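Putative silent information regulator 2,Putative silent information regulator 2 (Leishmania infantum, PDB 5OL0) probably removes acetyl groups from acetylated lysines in an NAD-dependent reaction, as a zinc-containing class I sirtuin thought to regulate gene expression. Local coordinates at residues A[103-111]-A[286-297]. Sequence-based numbering, arbitrary orientation.
Sequences QPTAVHHFI and CQENVVTLAEYL
Phe110 packs on Val290, and Gln287 reaches the capped start of the other helix, in a buried helix-helix contact of the Rossmann-like domain of this sirtuin, where the first turns of helix 106-116 lie against helix 286-296, the helix that follows the outermost sheet strand 279-282. The axes run in roughly the same sense, 36° apart, and approach to 9.1 Å; the N-terminal turns come together where the CA atoms of Ala106 and Gln287 lie 5.7 Å apart. There the contact is polar. Gln287, its chain bent at the second torsion (chi2 -65°), brings its amide to the start of the other helix, crossing Thr105 at about a right angle. Its OE1 accepts from Val107 N at 2.9 Å, with the donor tilted 22° from the carbonyl plane. Thr105 is the N-cap of this helix: its OG1 accepts a weak bond from the same Val107 N and also bonds to Ala44 O. Gln287, far away in sequence, thus adds to the cap, and a buried first-turn N-H is shared between two acceptors. Beside it, CG2 of Val107 rests 4.0 Å from Cys286 SG; Cys286 probably belongs to the NAD site, as in a close relative, which places this end of the contact near the cofactor pocket. Farther along, the packing turns apolar. With CG anti to its backbone N (chi1 -179°), Phe110 reaches toward the second helix, its ring ending among Leu293, Ala294 and Leu297, and Val290 CG1 packs against the base of this side chain, 3.3 Å from Phe110 CB. Ala294 and Leu293 approach the ring obliquely. Helix 21-30 touches Leu293 and Leu297 through Leu24 and Ala25. At the far end Leu297 CD1 meets the ring at its edge, 3.8 Å from Phe110 CZ.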
loop_
_atom_site.group_PDB
_atom_site.type_symbol
_atom_site.label_atom_id
_atom_site.label_comp_id
_atom_site.label_asym_id
_atom_site.label_seq_id
_atom_site.Cartn_x
_atom_site.Cartn_y
_atom_site.Cartn_z
ATOM N N GLN A 103 0.552 -4.494 13.930
ATOM C CA GLN A 103 -0.344 -5.590 13.608
ATOM C C GLN A 103 -1.360 -5.197 12.514
ATOM O O GLN A 103 -1.733 -4.055 12.410
ATOM C CB GLN A 103 -1.152 -5.922 14.853
ATOM C CG GLN A 103 -0.369 -6.300 16.105
ATOM C CD GLN A 103 -1.345 -6.493 17.265
ATOM O OE1 GLN A 103 -1.626 -7.615 17.640
ATOM N NE2 GLN A 103 -1.934 -5.397 17.778
ATOM N N PRO A 104 -1.881 -6.171 11.794
ATOM C CA PRO A 104 -2.829 -5.848 10.738
ATOM C C PRO A 104 -4.100 -5.237 11.222
ATOM O O PRO A 104 -4.557 -5.557 12.291
ATOM C CB PRO A 104 -3.147 -7.196 10.090
ATOM C CG PRO A 104 -2.137 -8.146 10.586
ATOM C CD PRO A 104 -1.491 -7.594 11.800
ATOM N N THR A 105 -4.665 -4.390 10.379
ATOM C CA THR A 105 -5.931 -3.712 10.594
ATOM C C THR A 105 -7.101 -4.526 9.999
ATOM O O THR A 105 -6.903 -5.559 9.350
ATOM C CB THR A 105 -5.956 -2.293 10.000
ATOM O OG1 THR A 105 -6.102 -2.346 8.571
ATOM C CG2 THR A 105 -4.732 -1.442 10.414
ATOM N N ALA A 106 -8.310 -4.040 10.234
ATOM C CA ALA A 106 -9.510 -4.579 9.623
ATOM C C ALA A 106 -9.406 -4.616 8.082
ATOM O O ALA A 106 -9.740 -5.618 7.464
ATOM C CB ALA A 106 -10.717 -3.764 10.073
ATOM N N VAL A 107 -8.860 -3.577 7.462
ATOM C CA VAL A 107 -8.654 -3.615 6.002
ATOM C C VAL A 107 -7.780 -4.833 5.615
ATOM O O VAL A 107 -8.082 -5.558 4.669
ATOM C CB VAL A 107 -7.973 -2.304 5.530
ATOM C CG1 VAL A 107 -7.396 -2.445 4.134
ATOM C CG2 VAL A 107 -8.947 -1.121 5.575
ATOM N N HIS A 108 -6.660 -4.993 6.303
ATOM C CA HIS A 108 -5.726 -6.063 5.991
ATOM C C HIS A 108 -6.329 -7.502 6.115
ATOM O O HIS A 108 -6.124 -8.435 5.246
ATOM C CB HIS A 108 -4.443 -5.911 6.828
ATOM C CG HIS A 108 -3.722 -4.603 6.643
ATOM N ND1 HIS A 108 -2.882 -4.362 5.576
ATOM C CD2 HIS A 108 -3.695 -3.477 7.391
ATOM C CE1 HIS A 108 -2.387 -3.141 5.677
ATOM N NE2 HIS A 108 -2.851 -2.589 6.771
ATOM N N HIS A 109 -7.033 -7.704 7.216
ATOM C CA HIS A 109 -7.759 -8.944 7.441
ATOM C C HIS A 109 -8.848 -9.122 6.373
ATOM O O HIS A 109 -9.069 -10.219 5.927
ATOM C CB HIS A 109 -8.389 -8.953 8.843
ATOM C CG HIS A 109 -7.381 -9.094 9.938
ATOM N ND1 HIS A 109 -6.491 -10.138 9.978
ATOM C CD2 HIS A 109 -7.115 -8.322 11.015
ATOM C CE1 HIS A 109 -5.729 -10.009 11.042
ATOM N NE2 HIS A 109 -6.108 -8.938 11.706
ATOM N N PHE A 110 -9.535 -8.050 6.006
ATOM C CA PHE A 110 -10.544 -8.143 4.957
ATOM C C PHE A 110 -9.971 -8.695 3.652
ATOM O O PHE A 110 -10.587 -9.488 2.987
ATOM C CB PHE A 110 -11.232 -6.787 4.735
ATOM C CG PHE A 110 -12.301 -6.811 3.682
ATOM C CD1 PHE A 110 -13.491 -7.481 3.908
ATOM C CD2 PHE A 110 -12.148 -6.132 2.475
ATOM C CE1 PHE A 110 -14.492 -7.531 2.957
ATOM C CE2 PHE A 110 -13.172 -6.133 1.521
ATOM C CZ PHE A 110 -14.342 -6.860 1.749
ATOM N N ILE A 111 -8.809 -8.201 3.263
ATOM C CA ILE A 111 -8.230 -8.655 2.052
ATOM C C ILE A 111 -7.915 -10.169 2.136
ATOM O O ILE A 111 -8.025 -10.911 1.160
ATOM C CB ILE A 111 -6.937 -7.785 1.733
ATOM C CG1 ILE A 111 -7.300 -6.328 1.501
ATOM C CG2 ILE A 111 -6.243 -8.358 0.530
ATOM C CD1 ILE A 111 -6.106 -5.386 1.424
ATOM N N CYS A 286 -11.676 4.193 6.514
ATOM C CA CYS A 286 -11.653 3.001 5.657
ATOM C C CYS A 286 -11.824 1.719 6.512
ATOM O O CYS A 286 -12.432 0.748 6.034
ATOM C CB CYS A 286 -10.393 3.002 4.815
ATOM S SG CYS A 286 -8.840 2.858 5.757
ATOM N N GLN A 287 -11.412 1.753 7.784
ATOM C CA GLN A 287 -11.564 0.603 8.630
ATOM C C GLN A 287 -13.072 0.351 8.864
ATOM O O GLN A 287 -13.524 -0.798 8.761
ATOM C CB GLN A 287 -10.798 0.753 9.962
ATOM C CG GLN A 287 -9.333 1.046 9.793
ATOM C CD GLN A 287 -8.549 -0.057 9.145
ATOM O OE1 GLN A 287 -8.932 -1.245 9.180
ATOM N NE2 GLN A 287 -7.381 0.294 8.661
ATOM N N GLU A 288 -13.840 1.402 9.154
ATOM C CA GLU A 288 -15.279 1.287 9.317
ATOM C C GLU A 288 -15.967 0.882 8.021
ATOM O O GLU A 288 -16.856 0.104 8.036
ATOM C CB GLU A 288 -15.936 2.609 9.731
ATOM C CG GLU A 288 -15.802 2.997 11.190
ATOM C CD GLU A 288 -16.347 4.409 11.441
ATOM O OE1 GLU A 288 -17.429 4.726 10.876
ATOM O OE2 GLU A 288 -15.695 5.194 12.194
ATOM N N ASN A 289 -15.578 1.453 6.909
ATOM C CA ASN A 289 -16.198 1.117 5.643
ATOM C C ASN A 289 -15.985 -0.326 5.257
ATOM O O ASN A 289 -16.910 -0.950 4.749
ATOM C CB ASN A 289 -15.722 2.033 4.528
ATOM C CG ASN A 289 -16.263 3.453 4.687
ATOM O OD1 ASN A 289 -17.370 3.628 5.127
ATOM N ND2 ASN A 289 -15.475 4.447 4.331
ATOM N N VAL A 290 -14.815 -0.875 5.561
ATOM C CA VAL A 290 -14.551 -2.278 5.229
ATOM C C VAL A 290 -15.400 -3.167 6.111
ATOM O O VAL A 290 -15.879 -4.185 5.652
ATOM C CB VAL A 290 -13.061 -2.570 5.337
ATOM C CG1 VAL A 290 -12.745 -4.002 5.483
ATOM C CG2 VAL A 290 -12.350 -2.013 4.102
ATOM N N VAL A 291 -15.575 -2.779 7.359
ATOM C CA VAL A 291 -16.376 -3.587 8.299
ATOM C C VAL A 291 -17.821 -3.635 7.769
ATOM O O VAL A 291 -18.416 -4.740 7.623
ATOM C CB VAL A 291 -16.277 -3.056 9.726
ATOM C CG1 VAL A 291 -17.409 -3.585 10.619
ATOM C CG2 VAL A 291 -14.898 -3.392 10.316
ATOM N N THR A 292 -18.343 -2.469 7.384
ATOM C CA THR A 292 -19.692 -2.426 6.795
ATOM C C THR A 292 -19.797 -3.262 5.546
ATOM O O THR A 292 -20.743 -3.985 5.397
ATOM C CB THR A 292 -20.083 -1.013 6.483
ATOM O OG1 THR A 292 -19.939 -0.272 7.663
ATOM C CG2 THR A 292 -21.557 -0.883 5.964
ATOM N N LEU A 293 -18.838 -3.127 4.630
ATOM C CA LEU A 293 -18.802 -3.962 3.433
ATOM C C LEU A 293 -18.830 -5.440 3.729
ATOM O O LEU A 293 -19.596 -6.243 3.103
ATOM C CB LEU A 293 -17.618 -3.578 2.526
ATOM C CG LEU A 293 -17.414 -4.329 1.241
ATOM C CD1 LEU A 293 -18.667 -4.302 0.368
ATOM C CD2 LEU A 293 -16.217 -3.703 0.514
ATOM N N ALA A 294 -18.061 -5.813 4.723
ATOM C CA ALA A 294 -18.003 -7.189 5.175
ATOM C C ALA A 294 -19.369 -7.696 5.646
ATOM O O ALA A 294 -19.771 -8.819 5.277
ATOM C CB ALA A 294 -16.982 -7.343 6.268
ATOM N N GLU A 295 -20.067 -6.887 6.434
ATOM C CA GLU A 295 -21.415 -7.225 6.859
ATOM C C GLU A 295 -22.271 -7.584 5.674
ATOM O O GLU A 295 -22.848 -8.658 5.616
ATOM C CB GLU A 295 -22.124 -6.075 7.544
ATOM C CG GLU A 295 -21.519 -5.510 8.804
ATOM C CD GLU A 295 -22.369 -4.349 9.310
ATOM O OE1 GLU A 295 -23.596 -4.569 9.425
ATOM O OE2 GLU A 295 -21.835 -3.237 9.570
ATOM N N TYR A 296 -22.296 -6.701 4.675
ATOM C CA TYR A 296 -23.174 -6.931 3.542
ATOM C C TYR A 296 -22.744 -8.113 2.688
ATOM O O TYR A 296 -23.565 -8.692 2.004
ATOM C CB TYR A 296 -23.280 -5.673 2.697
ATOM C CG TYR A 296 -24.023 -4.550 3.364
ATOM C CD1 TYR A 296 -25.365 -4.721 3.792
ATOM C CD2 TYR A 296 -23.439 -3.301 3.538
ATOM C CE1 TYR A 296 -26.064 -3.682 4.397
ATOM C CE2 TYR A 296 -24.140 -2.254 4.124
ATOM C CZ TYR A 296 -25.424 -2.453 4.557
ATOM O OH TYR A 296 -26.064 -1.405 5.119
ATOM N N LEU A 297 -21.460 -8.472 2.730
ATOM C CA LEU A 297 -20.947 -9.601 2.019
ATOM C C LEU A 297 -21.168 -10.947 2.762
ATOM O O LEU A 297 -20.823 -12.004 2.245
ATOM C CB LEU A 297 -19.459 -9.364 1.720
ATOM C CG LEU A 297 -19.170 -8.419 0.545
ATOM C CD1 LEU A 297 -17.660 -8.228 0.524
ATOM C CD2 LEU A 297 -19.622 -9.011 -0.771
#